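Local coordinates for protein DyP-type peroxidase (Pleurotus ostreatus PC15, PDB 6FSK) that binds heme b and acts as a dye-decolorizing peroxidase, probably using hydrogen peroxide to oxidise substrates that may include manganese(II), at residues 15-20 against 49-54; 22-27 against 148-153; 75-80 against 476-481; 126-131 against 170-175. The protein carries 1 engineered substitution. One frame throughout, in Å; residues are numbered along the deposited sequence.

Interaction 1: 15-20 against 49-54; sequences GLPKRT and AGIIKD
The puckered ring of P17, the one ring in this contact, turns its CD corner to I51, with P17 CD 4.0 Å from I51 CD1; the flat group involved is the G15 carbonyl, whose oxygen meets the same methyl. This is a loop-on-helix contact in the ferredoxin-like alpha+beta fold of the DyP family: the loop 15-20 leads into the first strand, 20-28, and helix 48-63 lowers a single isoleucine onto it. No hydrogen bond joins the segments. I51 places CG1 beside its backbone N and anti to the carbonyl carbon (chi1 -66°), and from there CD1 reaches the loop, gathering three partners. L16 crosses it at about a right angle, its CD2 branch 3.8 Å from I51 CD1, while the P17 ring runs antiparallel alongside I51. L16 also packs on F137 and A139 of strand 134-140 and on A74 and N76 of strand 74-80, so the contact links the helix to the sheet. Past P17 the loop joins the sheet through a classic beta bulge, R19 and T20 both facing G140. G15 has a positive phi of 99°, unusual except for glycine, and lies about 10 Å from the side chain of R355, a heme b-binding residue. Two isoleucine carbons approach G15 O from one side, I51 CD1 at 3.7 Å and I51 CG2 at 3.9 Å.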
loop_
_atom_site.group_PDB
_atom_site.type_symbol
_atom_site.label_atom_id
_atom_site.label_comp_id
_atom_site.label_asym_id
_atom_site.label_seq_id
_atom_site.Cartn_x
_atom_site.Cartn_y
_atom_site.Cartn_z
ATOM N N GLY A 15 -5.845 12.132 -0.091
ATOM C CA GLY A 15 -6.365 10.907 -0.673
ATOM C C GLY A 15 -7.631 11.177 -1.485
ATOM O O GLY A 15 -8.611 11.853 -0.990
ATOM N N LEU A 16 -7.707 10.650 -2.709
ATOM C CA LEU A 16 -8.958 10.779 -3.480
ATOM C C LEU A 16 -10.061 9.974 -2.859
ATOM O O LEU A 16 -9.877 8.755 -2.635
ATOM C CB LEU A 16 -8.759 10.323 -4.924
ATOM C CG LEU A 16 -7.557 10.937 -5.646
ATOM C CD1 LEU A 16 -7.430 10.349 -7.037
ATOM C CD2 LEU A 16 -7.596 12.438 -5.717
ATOM N N PRO A 17 -11.235 10.590 -2.564
ATOM C CA PRO A 17 -12.299 9.821 -2.005
ATOM C C PRO A 17 -12.922 8.950 -3.098
ATOM O O PRO A 17 -12.972 9.337 -4.278
ATOM C CB PRO A 17 -13.314 10.877 -1.547
ATOM C CG PRO A 17 -13.058 12.015 -2.372
ATOM C CD PRO A 17 -11.574 12.018 -2.677
ATOM N N LYS A 18 -13.324 7.751 -2.697
ATOM C CA LYS A 18 -13.833 6.815 -3.711
ATOM C C LYS A 18 -14.690 5.696 -3.187
ATOM O O LYS A 18 -14.436 5.124 -2.096
ATOM C CB LYS A 18 -12.606 6.211 -4.381
ATOM C CG LYS A 18 -11.621 5.550 -3.386
ATOM C CD LYS A 18 -10.237 5.284 -3.995
ATOM C CE LYS A 18 -9.228 4.649 -3.040
ATOM N NZ LYS A 18 -7.860 4.715 -3.605
ATOM N N ARG A 19 -15.600 5.264 -4.036
ATOM C CA ARG A 19 -16.202 3.967 -3.987
ATOM C C ARG A 19 -15.665 3.061 -5.107
ATOM O O ARG A 19 -15.737 1.815 -5.004
ATOM C CB ARG A 19 -17.737 4.102 -4.084
ATOM C CG ARG A 19 -18.283 4.731 -2.787
ATOM C CD ARG A 19 -19.809 4.799 -2.717
ATOM N NE ARG A 19 -20.530 3.540 -2.891
ATOM C CZ ARG A 19 -20.918 3.004 -4.055
ATOM N NH1 ARG A 19 -20.666 3.562 -5.247
ATOM N NH2 ARG A 19 -21.568 1.849 -4.036
ATOM N N THR A 20 -15.170 3.703 -6.201
ATOM C CA THR A 20 -14.625 3.001 -7.366
ATOM C C THR A 20 -13.495 3.823 -7.950
ATOM O O THR A 20 -13.427 5.046 -7.774
ATOM C CB THR A 20 -15.690 2.628 -8.392
ATOM O OG1 THR A 20 -15.166 1.798 -9.426
ATOM C CG2 THR A 20 -16.333 3.876 -8.996
ATOM N N ALA A 49 -5.304 20.822 -1.921
ATOM C CA ALA A 49 -6.255 21.897 -1.616
ATOM C C ALA A 49 -7.661 21.607 -2.069
ATOM O O ALA A 49 -8.667 21.938 -1.385
ATOM C CB ALA A 49 -5.744 23.204 -2.190
ATOM N N GLY A 50 -7.786 20.994 -3.237
ATOM C CA GLY A 50 -9.083 20.633 -3.764
ATOM C C GLY A 50 -9.773 19.578 -2.936
ATOM O O GLY A 50 -10.998 19.577 -2.765
ATOM N N ILE A 51 -8.972 18.613 -2.446
ATOM C CA ILE A 51 -9.497 17.568 -1.608
ATOM C C ILE A 51 -10.168 18.196 -0.379
ATOM O O ILE A 51 -11.250 17.781 0.000
ATOM C CB ILE A 51 -8.396 16.608 -1.167
ATOM C CG1 ILE A 51 -7.804 15.821 -2.335
ATOM C CG2 ILE A 51 -8.903 15.670 -0.120
ATOM C CD1 ILE A 51 -8.764 14.882 -3.030
ATOM N N ILE A 52 -9.465 19.153 0.221
ATOM C CA ILE A 52 -9.958 19.719 1.460
ATOM C C ILE A 52 -11.246 20.500 1.161
ATOM O O ILE A 52 -12.279 20.343 1.911
ATOM C CB ILE A 52 -8.884 20.611 2.044
ATOM C CG1 ILE A 52 -7.761 19.773 2.578
ATOM C CG2 ILE A 52 -9.498 21.432 3.244
ATOM C CD1 ILE A 52 -6.492 20.521 2.865
ATOM N N LYS A 53 -11.202 21.349 0.147
ATOM C CA LYS A 53 -12.385 22.135 -0.240
ATOM C C LYS A 53 -13.602 21.264 -0.552
ATOM O O LYS A 53 -14.752 21.542 -0.056
ATOM C CB LYS A 53 -12.039 23.070 -1.400
ATOM C CG LYS A 53 -13.206 23.876 -1.972
ATOM C CD LYS A 53 -12.750 24.615 -3.241
ATOM C CE LYS A 53 -13.879 25.359 -3.968
ATOM N NZ LYS A 53 -14.390 26.476 -3.113
ATOM N N ASP A 54 -13.393 20.191 -1.329
ATOM C CA ASP A 54 -14.513 19.278 -1.648
ATOM C C ASP A 54 -15.086 18.613 -0.411
ATOM O O ASP A 54 -16.325 18.490 -0.293
ATOM C CB ASP A 54 -14.103 18.169 -2.636
ATOM C CG ASP A 54 -13.667 18.689 -3.993
ATOM O OD1 ASP A 54 -13.984 19.854 -4.345
ATOM O OD2 ASP A 54 -12.896 17.920 -4.654
#

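Interaction 2: 22-27 against 148-153; sequences TYFFFD and KKLDEI
The shortest polar bond within these two segments, I153 N to K149 O at 3.1 Å, belongs to the helical turn that presents L150 to T22 and F24; across the contact itself nothing polar passes. The motif is the second half of a ferredoxin-like fold: helix 144-156 is the link of a beta-alpha-beta crossover from strand 134-140 to strand 166-175, and it lies over strand 20-28, which runs between those two parallel strands and antiparallel to both. Strand 20-28 sends T22 and F24 toward the helix, while Y23, pointing away from it, packs on F137, L381 and V383. L150 splits its branches between the two strand residues. With CG anti to its backbone N (chi1 -174°), the side chain extends to the strand, where CD2 takes the threonine and CD1 the phenylalanine. The phenylalanine is met at the root of its side chain, F24 CB lying 4.2 Å from L150 CD1, and the methyl stands oblique to the ring. All three residues are buried, and the interface is entirely hydrocarbon in character. On the helix, K149 NZ and E152 OE1 form a weak salt bridge at 3.3 Å, and E152 OE2 has a further weak hydrogen bond to H44. K149 also touches V138 of strand 134-140, a second point at which the helix rests on the sheet. T22 and L150 cross at about a right angle, bringing T22 CG2 to 3.7 Å from L150 CD2.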
loop_
_atom_site.group_PDB
_atom_site.type_symbol
_atom_site.label_atom_id
_atom_site.label_comp_id
_atom_site.label_asym_id
_atom_site.label_seq_id
_atom_site.Cartn_x
_atom_site.Cartn_y
_atom_site.Cartn_z
ATOM N N THR A 22 -10.531 3.734 -11.406
ATOM C CA THR A 22 -9.876 3.144 -12.541
ATOM C C THR A 22 -8.464 3.672 -12.708
ATOM O O THR A 22 -8.233 4.883 -12.717
ATOM C CB THR A 22 -10.695 3.351 -13.799
ATOM O OG1 THR A 22 -11.932 2.633 -13.648
ATOM C CG2 THR A 22 -9.964 2.853 -15.014
ATOM N N TYR A 23 -7.529 2.727 -12.909
ATOM C CA TYR A 23 -6.147 3.013 -13.212
ATOM C C TYR A 23 -5.904 2.712 -14.699
ATOM O O TYR A 23 -6.049 1.542 -15.112
ATOM C CB TYR A 23 -5.158 2.281 -12.338
ATOM C CG TYR A 23 -5.177 2.634 -10.887
ATOM C CD1 TYR A 23 -6.049 2.024 -10.016
ATOM C CD2 TYR A 23 -4.255 3.594 -10.386
ATOM C CE1 TYR A 23 -6.066 2.338 -8.652
ATOM C CE2 TYR A 23 -4.274 3.953 -9.054
ATOM C CZ TYR A 23 -5.166 3.314 -8.185
ATOM O OH TYR A 23 -5.114 3.696 -6.818
ATOM N N PHE A 24 -5.613 3.761 -15.464
ATOM C CA PHE A 24 -5.398 3.673 -16.893
ATOM C C PHE A 24 -3.888 3.788 -17.190
ATOM O O PHE A 24 -3.249 4.867 -17.057
ATOM C CB PHE A 24 -6.193 4.767 -17.599
ATOM C CG PHE A 24 -6.040 4.825 -19.084
ATOM C CD1 PHE A 24 -6.858 3.967 -19.847
ATOM C CD2 PHE A 24 -5.094 5.658 -19.714
ATOM C CE1 PHE A 24 -6.753 4.003 -21.263
ATOM C CE2 PHE A 24 -4.981 5.679 -21.146
ATOM C CZ PHE A 24 -5.804 4.849 -21.865
ATOM N N PHE A 25 -3.278 2.669 -17.582
ATOM C CA PHE A 25 -1.840 2.587 -17.818
ATOM C C PHE A 25 -1.531 2.799 -19.309
ATOM O O PHE A 25 -2.167 2.190 -20.157
ATOM C CB PHE A 25 -1.282 1.245 -17.362
ATOM C CG PHE A 25 -1.522 0.964 -15.906
ATOM C CD1 PHE A 25 -0.647 1.477 -14.985
ATOM C CD2 PHE A 25 -2.555 0.183 -15.458
ATOM C CE1 PHE A 25 -0.819 1.218 -13.604
ATOM C CE2 PHE A 25 -2.745 -0.042 -14.079
ATOM C CZ PHE A 25 -1.891 0.497 -13.176
ATOM N N PHE A 26 -0.619 3.721 -19.603
ATOM C CA PHE A 26 -0.412 4.160 -20.971
ATOM C C PHE A 26 1.037 4.209 -21.337
ATOM O O PHE A 26 1.991 4.248 -20.484
ATOM C CB PHE A 26 -1.088 5.513 -21.185
ATOM C CG PHE A 26 -0.433 6.651 -20.429
ATOM C CD1 PHE A 26 0.577 7.390 -20.972
ATOM C CD2 PHE A 26 -0.904 7.026 -19.200
ATOM C CE1 PHE A 26 1.129 8.438 -20.275
ATOM C CE2 PHE A 26 -0.360 8.043 -18.492
ATOM C CZ PHE A 26 0.661 8.758 -19.027
ATOM N N ASP A 27 1.263 4.229 -22.666
ATOM C CA ASP A 27 2.546 4.556 -23.284
ATOM C C ASP A 27 2.332 5.849 -24.083
ATOM O O ASP A 27 1.238 6.158 -24.538
ATOM C CB ASP A 27 3.046 3.536 -24.230
ATOM C CG ASP A 27 3.463 2.298 -23.595
ATOM O OD1 ASP A 27 4.005 2.306 -22.434
ATOM O OD2 ASP A 27 3.255 1.211 -24.255
ATOM N N LYS A 148 -17.173 8.833 -17.249
ATOM C CA LYS A 148 -17.357 10.136 -17.895
ATOM C C LYS A 148 -16.116 10.986 -17.828
ATOM O O LYS A 148 -15.695 11.587 -18.843
ATOM C CB LYS A 148 -18.567 10.850 -17.278
ATOM C CG LYS A 148 -18.790 12.279 -17.781
ATOM C CD LYS A 148 -19.988 12.922 -17.085
ATOM C CE LYS A 148 -20.322 14.238 -17.765
ATOM N NZ LYS A 148 -21.437 14.933 -17.044
ATOM N N LYS A 149 -15.483 11.055 -16.651
ATOM C CA LYS A 149 -14.276 11.811 -16.513
ATOM C C LYS A 149 -13.123 11.146 -17.276
ATOM O O LYS A 149 -12.350 11.813 -17.944
ATOM C CB LYS A 149 -13.917 11.991 -15.028
ATOM C CG LYS A 149 -12.624 12.755 -14.809
ATOM C CD LYS A 149 -12.582 14.167 -15.404
ATOM C CE LYS A 149 -13.629 14.974 -14.738
ATOM N NZ LYS A 149 -13.369 16.442 -15.083
ATOM N N LEU A 150 -12.954 9.823 -17.176
ATOM C CA LEU A 150 -11.911 9.198 -17.930
ATOM C C LEU A 150 -12.065 9.386 -19.453
ATOM O O LEU A 150 -11.077 9.588 -20.160
ATOM C CB LEU A 150 -11.757 7.719 -17.496
ATOM C CG LEU A 150 -10.604 6.948 -18.104
ATOM C CD1 LEU A 150 -9.260 7.587 -17.871
ATOM C CD2 LEU A 150 -10.631 5.556 -17.479
ATOM N N ASP A 151 -13.303 9.293 -19.969
ATOM C CA ASP A 151 -13.521 9.529 -21.441
ATOM C C ASP A 151 -13.103 10.946 -21.825
ATOM O O ASP A 151 -12.525 11.131 -22.866
ATOM C CB ASP A 151 -14.997 9.354 -21.772
ATOM C CG ASP A 151 -15.400 7.929 -21.807
ATOM O OD1 ASP A 151 -14.531 7.053 -21.679
ATOM O OD2 ASP A 151 -16.624 7.673 -21.975
ATOM N N GLU A 152 -13.368 11.931 -20.970
ATOM C CA GLU A 152 -12.949 13.288 -21.223
ATOM C C GLU A 152 -11.427 13.404 -21.295
ATOM O O GLU A 152 -10.834 14.045 -22.202
ATOM C CB GLU A 152 -13.571 14.157 -20.141
ATOM C CG GLU A 152 -13.355 15.627 -20.259
ATOM C CD GLU A 152 -14.067 16.375 -19.137
ATOM O OE1 GLU A 152 -14.452 15.745 -18.088
ATOM O OE2 GLU A 152 -14.129 17.619 -19.302
ATOM N N ILE A 153 -10.722 12.710 -20.408
ATOM C CA ILE A 153 -9.288 12.723 -20.452
ATOM C C ILE A 153 -8.744 11.998 -21.641
ATOM O O ILE A 153 -7.842 12.469 -22.301
ATOM C CB ILE A 153 -8.658 12.141 -19.120
ATOM C CG1 ILE A 153 -9.172 12.888 -17.893
ATOM C CG2 ILE A 153 -7.145 12.169 -19.106
ATOM C CD1 ILE A 153 -8.932 14.383 -17.964
#

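Interaction 3: 75-80 against 476-481; sequences VNVSFS and TALKTK
V77 and L478 are the closest pair of backbone positions, their CA atoms 9.5 Å apart, a spacing bridged by side chains alone. The contact is helix-on-sheet packing in the alpha+beta fold: the C-terminal helix 475-481 meets strand 74-80, an inner strand of the large antiparallel sheet, nearly 400 residues later in the chain. L478 is the one helical residue that reaches the strand, and both its branches are used. It meets V77 tip to tip, with L478 CD1 3.9 Å from V77 CG1; that valine methyl sits between its own backbone N and carbonyl carbon (chi1 69°). The other branch goes to the phenylalanine, L478 CD2 lying 4.0 Å from F79 CE2 and oblique to the ring. M38 of helix 31-41, with I42 and I45 after it, also packs on L478, while the F79 ring meets that of F482. At the N-terminal end of segment 75-80, N76 ND2 bonds V75 O at 2.8 Å, nearly straight at 170° but with the donor above the carbonyl plane; K46 O also accepts from this amide nitrogen and N76 OD1 accepts from D11 N, which fixes the amide's rotation. On the helix, T476 O is gripped from opposite faces of its plane, by T480 N at 3.0 Å and T480 OG1 at 2.8 Å.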
loop_
_atom_site.group_PDB
_atom_site.type_symbol
_atom_site.label_atom_id
_atom_site.label_comp_id
_atom_site.label_asym_id
_atom_site.label_seq_id
_atom_site.Cartn_x
_atom_site.Cartn_y
_atom_site.Cartn_z
ATOM N N VAL A 75 -9.068 13.170 -10.605
ATOM C CA VAL A 75 -8.033 12.543 -11.431
ATOM C C VAL A 75 -6.659 12.941 -10.985
ATOM O O VAL A 75 -6.408 14.128 -10.603
ATOM C CB VAL A 75 -8.209 12.923 -12.928
ATOM C CG1 VAL A 75 -8.082 14.383 -13.136
ATOM C CG2 VAL A 75 -7.208 12.227 -13.824
ATOM N N ASN A 76 -5.739 11.995 -11.004
ATOM C CA ASN A 76 -4.311 12.241 -10.736
ATOM C C ASN A 76 -3.511 11.517 -11.842
ATOM O O ASN A 76 -4.056 10.726 -12.667
ATOM C CB ASN A 76 -3.845 11.688 -9.366
ATOM C CG ASN A 76 -3.953 12.683 -8.203
ATOM O OD1 ASN A 76 -3.313 12.446 -7.174
ATOM N ND2 ASN A 76 -4.725 13.778 -8.348
ATOM N N VAL A 77 -2.206 11.772 -11.911
ATOM C CA VAL A 77 -1.339 11.272 -12.959
ATOM C C VAL A 77 0.048 10.959 -12.415
ATOM O O VAL A 77 0.542 11.716 -11.542
ATOM C CB VAL A 77 -1.213 12.225 -14.199
ATOM C CG1 VAL A 77 -0.435 13.514 -13.821
ATOM C CG2 VAL A 77 -0.513 11.518 -15.360
ATOM N N SER A 78 0.735 9.909 -12.887
ATOM C CA SER A 78 2.022 9.549 -12.356
ATOM C C SER A 78 2.837 8.908 -13.463
ATOM O O SER A 78 2.243 8.320 -14.372
ATOM C CB SER A 78 1.810 8.659 -11.123
ATOM O OG SER A 78 2.898 8.606 -10.228
ATOM N N PHE A 79 4.138 9.084 -13.419
ATOM C CA PHE A 79 5.003 8.676 -14.510
ATOM C C PHE A 79 6.088 7.753 -14.068
ATOM O O PHE A 79 6.769 7.971 -13.020
ATOM C CB PHE A 79 5.685 9.920 -15.159
ATOM C CG PHE A 79 4.748 10.798 -15.870
ATOM C CD1 PHE A 79 4.446 10.558 -17.203
ATOM C CD2 PHE A 79 4.111 11.808 -15.216
ATOM C CE1 PHE A 79 3.521 11.335 -17.864
ATOM C CE2 PHE A 79 3.187 12.635 -15.870
ATOM C CZ PHE A 79 2.874 12.354 -17.203
ATOM N N SER A 80 6.352 6.705 -14.879
ATOM C CA SER A 80 7.432 5.817 -14.560
ATOM C C SER A 80 8.774 6.326 -15.048
ATOM O O SER A 80 8.847 7.269 -15.803
ATOM C CB SER A 80 7.188 4.438 -15.215
ATOM O OG SER A 80 7.353 4.581 -16.656
ATOM N N THR A 476 3.153 22.522 -10.695
ATOM C CA THR A 476 4.103 23.323 -11.490
ATOM C C THR A 476 5.135 22.460 -12.247
ATOM O O THR A 476 5.570 22.855 -13.316
ATOM C CB THR A 476 4.815 24.386 -10.682
ATOM O OG1 THR A 476 5.446 23.753 -9.612
ATOM C CG2 THR A 476 3.870 25.394 -10.166
ATOM N N ALA A 477 5.516 21.263 -11.756
ATOM C CA ALA A 477 6.354 20.361 -12.507
ATOM C C ALA A 477 5.655 19.934 -13.801
ATOM O O ALA A 477 6.292 19.930 -14.868
ATOM C CB ALA A 477 6.757 19.128 -11.729
ATOM N N LEU A 478 4.389 19.566 -13.699
ATOM C CA LEU A 478 3.641 19.173 -14.904
ATOM C C LEU A 478 3.612 20.341 -15.932
ATOM O O LEU A 478 3.760 20.096 -17.135
ATOM C CB LEU A 478 2.275 18.689 -14.578
ATOM C CG LEU A 478 2.145 17.464 -13.667
ATOM C CD1 LEU A 478 0.728 17.211 -13.199
ATOM C CD2 LEU A 478 2.643 16.259 -14.388
ATOM N N LYS A 479 3.381 21.543 -15.454
ATOM C CA LYS A 479 3.262 22.691 -16.366
ATOM C C LYS A 479 4.572 23.012 -17.035
ATOM O O LYS A 479 4.584 23.355 -18.230
ATOM C CB LYS A 479 2.704 23.903 -15.642
ATOM C CG LYS A 479 1.234 23.857 -15.263
ATOM C CD LYS A 479 0.875 25.152 -14.541
ATOM C CE LYS A 479 -0.359 25.171 -13.709
ATOM N NZ LYS A 479 -1.579 25.174 -14.492
ATOM N N THR A 480 5.673 22.842 -16.332
ATOM C CA THR A 480 6.975 23.245 -16.856
ATOM C C THR A 480 7.795 22.182 -17.528
ATOM O O THR A 480 8.665 22.468 -18.420
ATOM C CB THR A 480 7.829 23.878 -15.718
ATOM O OG1 THR A 480 8.059 22.941 -14.652
ATOM C CG2 THR A 480 7.149 25.054 -15.176
ATOM N N LYS A 481 7.649 20.918 -17.118
ATOM C CA LYS A 481 8.454 19.851 -17.675
ATOM C C LYS A 481 7.686 18.863 -18.546
ATOM O O LYS A 481 8.303 18.173 -19.355
ATOM C CB LYS A 481 9.169 19.053 -16.593
ATOM C CG LYS A 481 10.037 19.881 -15.659
ATOM C CD LYS A 481 11.276 20.458 -16.335
ATOM C CE LYS A 481 12.249 19.361 -16.748
ATOM N NZ LYS A 481 13.571 19.911 -17.160
#

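Interaction 4: 126-131 against 170-175; sequences APFLKD and THVRGD
P127 and F128 make an apolar loop-on-strand contact with T170 and V172, where the loop before strand 134-140 covers strand 166-175, the fourth strand of the ferredoxin-like half of the DyP fold. P127 and T170 cross obliquely and pack tightly, P127 CB lying 3.6 Å from T170 CB. T170 holds OG1 anti to its backbone N (chi1 -166°), which turns CG2 toward the loop, between the proline and the phenylalanine. F128 reaches along the strand with the far end of its ring: F128 CZ is 3.8 Å from T170 CG2, oblique to the ring, and 4.1 Å from V172 CG1, which sits at the ring edge near its plane. The same ring makes a T-shaped stack with F25 of the neighbouring strand 20-28, so F128 bridges two strands. V172 is about 10 Å from the side chain of F382, a heme b-binding residue. Further along the strand, D175 OD1 and G174 O both lie within hydrogen-bonding distance of T20 OG1, and R173 grips the other carboxylate oxygen side-on with two nitrogens: R173 NE reaches the syn lone pair of D175 OD2 at 2.9 Å, and R173 NH2 meets D175 OD2 from above the carboxylate plane at 3.2 Å.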
loop_
_atom_site.group_PDB
_atom_site.type_symbol
_atom_site.label_atom_id
_atom_site.label_comp_id
_atom_site.label_asym_id
_atom_site.label_seq_id
_atom_site.Cartn_x
_atom_site.Cartn_y
_atom_site.Cartn_z
ATOM N N ALA A 126 0.093 -10.332 -18.859
ATOM C CA ALA A 126 0.881 -9.843 -19.991
ATOM C C ALA A 126 1.067 -8.362 -20.148
ATOM O O ALA A 126 2.185 -7.889 -20.430
ATOM C CB ALA A 126 0.340 -10.478 -21.271
ATOM N N PRO A 127 0.041 -7.582 -19.922
ATOM C CA PRO A 127 0.197 -6.158 -20.135
ATOM C C PRO A 127 1.216 -5.527 -19.181
ATOM O O PRO A 127 1.916 -4.581 -19.522
ATOM C CB PRO A 127 -1.175 -5.593 -19.909
ATOM C CG PRO A 127 -2.086 -6.742 -20.091
ATOM C CD PRO A 127 -1.378 -7.988 -19.753
ATOM N N PHE A 128 1.387 -6.125 -17.987
ATOM C CA PHE A 128 2.352 -5.552 -17.037
ATOM C C PHE A 128 3.772 -5.939 -17.281
ATOM O O PHE A 128 4.684 -5.449 -16.625
ATOM C CB PHE A 128 1.890 -5.866 -15.568
ATOM C CG PHE A 128 0.644 -5.094 -15.160
ATOM C CD1 PHE A 128 0.768 -3.729 -14.829
ATOM C CD2 PHE A 128 -0.607 -5.651 -15.138
ATOM C CE1 PHE A 128 -0.360 -3.001 -14.512
ATOM C CE2 PHE A 128 -1.748 -4.910 -14.790
ATOM C CZ PHE A 128 -1.596 -3.597 -14.455
ATOM N N LEU A 129 3.967 -6.810 -18.296
ATOM C CA LEU A 129 5.264 -7.143 -18.781
ATOM C C LEU A 129 5.677 -6.186 -19.856
ATOM O O LEU A 129 6.837 -6.169 -20.226
ATOM C CB LEU A 129 5.328 -8.624 -19.203
ATOM C CG LEU A 129 5.129 -9.621 -18.106
ATOM C CD1 LEU A 129 5.246 -11.007 -18.728
ATOM C CD2 LEU A 129 6.170 -9.422 -17.038
ATOM N N LYS A 130 4.792 -5.353 -20.351
ATOM C CA LYS A 130 5.159 -4.309 -21.319
ATOM C C LYS A 130 5.688 -3.100 -20.650
ATOM O O LYS A 130 5.411 -2.848 -19.469
ATOM C CB LYS A 130 3.989 -3.915 -22.194
ATOM C CG LYS A 130 3.365 -5.056 -22.933
ATOM C CD LYS A 130 2.356 -4.610 -23.992
ATOM C CE LYS A 130 2.057 -5.766 -24.978
ATOM N NZ LYS A 130 1.788 -7.107 -24.279
ATOM N N ASP A 131 6.435 -2.276 -21.367
ATOM C CA ASP A 131 6.855 -0.993 -20.827
ATOM C C ASP A 131 5.609 -0.114 -20.673
ATOM O O ASP A 131 4.774 0.082 -21.574
ATOM C CB ASP A 131 7.779 -0.251 -21.830
ATOM C CG ASP A 131 9.207 -0.827 -21.938
ATOM O OD1 ASP A 131 9.559 -1.830 -21.366
ATOM O OD2 ASP A 131 9.991 -0.162 -22.694
ATOM N N THR A 170 -3.133 -1.173 -20.515
ATOM C CA THR A 170 -4.213 -1.862 -19.897
ATOM C C THR A 170 -4.882 -0.953 -18.914
ATOM O O THR A 170 -4.429 0.249 -18.692
ATOM C CB THR A 170 -3.805 -3.184 -19.179
ATOM O OG1 THR A 170 -5.002 -3.939 -18.901
ATOM C CG2 THR A 170 -3.049 -2.851 -17.870
ATOM N N HIS A 171 -6.005 -1.380 -18.341
ATOM C CA HIS A 171 -6.597 -0.599 -17.236
ATOM C C HIS A 171 -7.100 -1.608 -16.202
ATOM O O HIS A 171 -7.427 -2.763 -16.543
ATOM C CB HIS A 171 -7.698 0.412 -17.648
ATOM C CG HIS A 171 -8.971 -0.193 -18.138
ATOM N ND1 HIS A 171 -9.200 -0.517 -19.459
ATOM C CD2 HIS A 171 -10.118 -0.433 -17.493
ATOM C CE1 HIS A 171 -10.427 -0.991 -19.577
ATOM N NE2 HIS A 171 -11.024 -0.877 -18.421
ATOM N N VAL A 172 -7.122 -1.198 -14.951
ATOM C CA VAL A 172 -7.696 -1.976 -13.875
ATOM C C VAL A 172 -8.722 -1.171 -13.087
ATOM O O VAL A 172 -8.629 0.059 -13.020
ATOM C CB VAL A 172 -6.608 -2.545 -12.941
ATOM C CG1 VAL A 172 -5.602 -3.416 -13.640
ATOM C CG2 VAL A 172 -5.908 -1.439 -12.204
ATOM N N ARG A 173 -9.706 -1.843 -12.522
ATOM C CA ARG A 173 -10.736 -1.173 -11.762
ATOM C C ARG A 173 -10.789 -1.726 -10.347
ATOM O O ARG A 173 -10.788 -2.950 -10.157
ATOM C CB ARG A 173 -12.097 -1.275 -12.408
ATOM C CG ARG A 173 -13.132 -0.302 -11.819
ATOM C CD ARG A 173 -14.494 -0.550 -12.471
ATOM N NE ARG A 173 -15.095 -1.738 -11.915
ATOM C CZ ARG A 173 -16.111 -2.427 -12.437
ATOM N NH1 ARG A 173 -16.753 -2.012 -13.568
ATOM N NH2 ARG A 173 -16.591 -3.435 -11.780
ATOM N N GLY A 174 -10.944 -0.857 -9.399
ATOM C CA GLY A 174 -11.193 -1.215 -8.005
ATOM C C GLY A 174 -12.624 -0.792 -7.633
ATOM O O GLY A 174 -13.189 0.217 -8.145
ATOM N N ASP A 175 -13.189 -1.515 -6.689
ATOM C CA ASP A 175 -14.485 -1.264 -6.155
ATOM C C ASP A 175 -14.512 -1.627 -4.688
ATOM O O ASP A 175 -14.064 -2.737 -4.325
ATOM C CB ASP A 175 -15.478 -2.163 -6.862
ATOM C CG ASP A 175 -15.586 -1.821 -8.338
ATOM O OD1 ASP A 175 -16.284 -0.781 -8.633
ATOM O OD2 ASP A 175 -15.030 -2.565 -9.165
#

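All four contacts lie on or beside one sheet, in which strands 166-175, 20-28, 134-140 and 74-80 follow one another in the 4-1-3-2 order of a ferredoxin-like unit. Interactions 2 and 4 are the nearest pair, with centres 12 Å apart, and share neighbouring strands 20-28 and 166-175; interactions 1 and 4 are the farthest, at 24 Å between centres. Interaction 1 closes along the chain before 3 and 4 open, whereas 2 crosses 1, 3 and 4. They also touch: L16 packs on N76, F26 on F79, and T20 OG1 is within hydrogen-bonding distance of G174 and D175. Interaction 3 alone brings in the chain's C-terminal end, tying it to the N-terminal half of this heme protein.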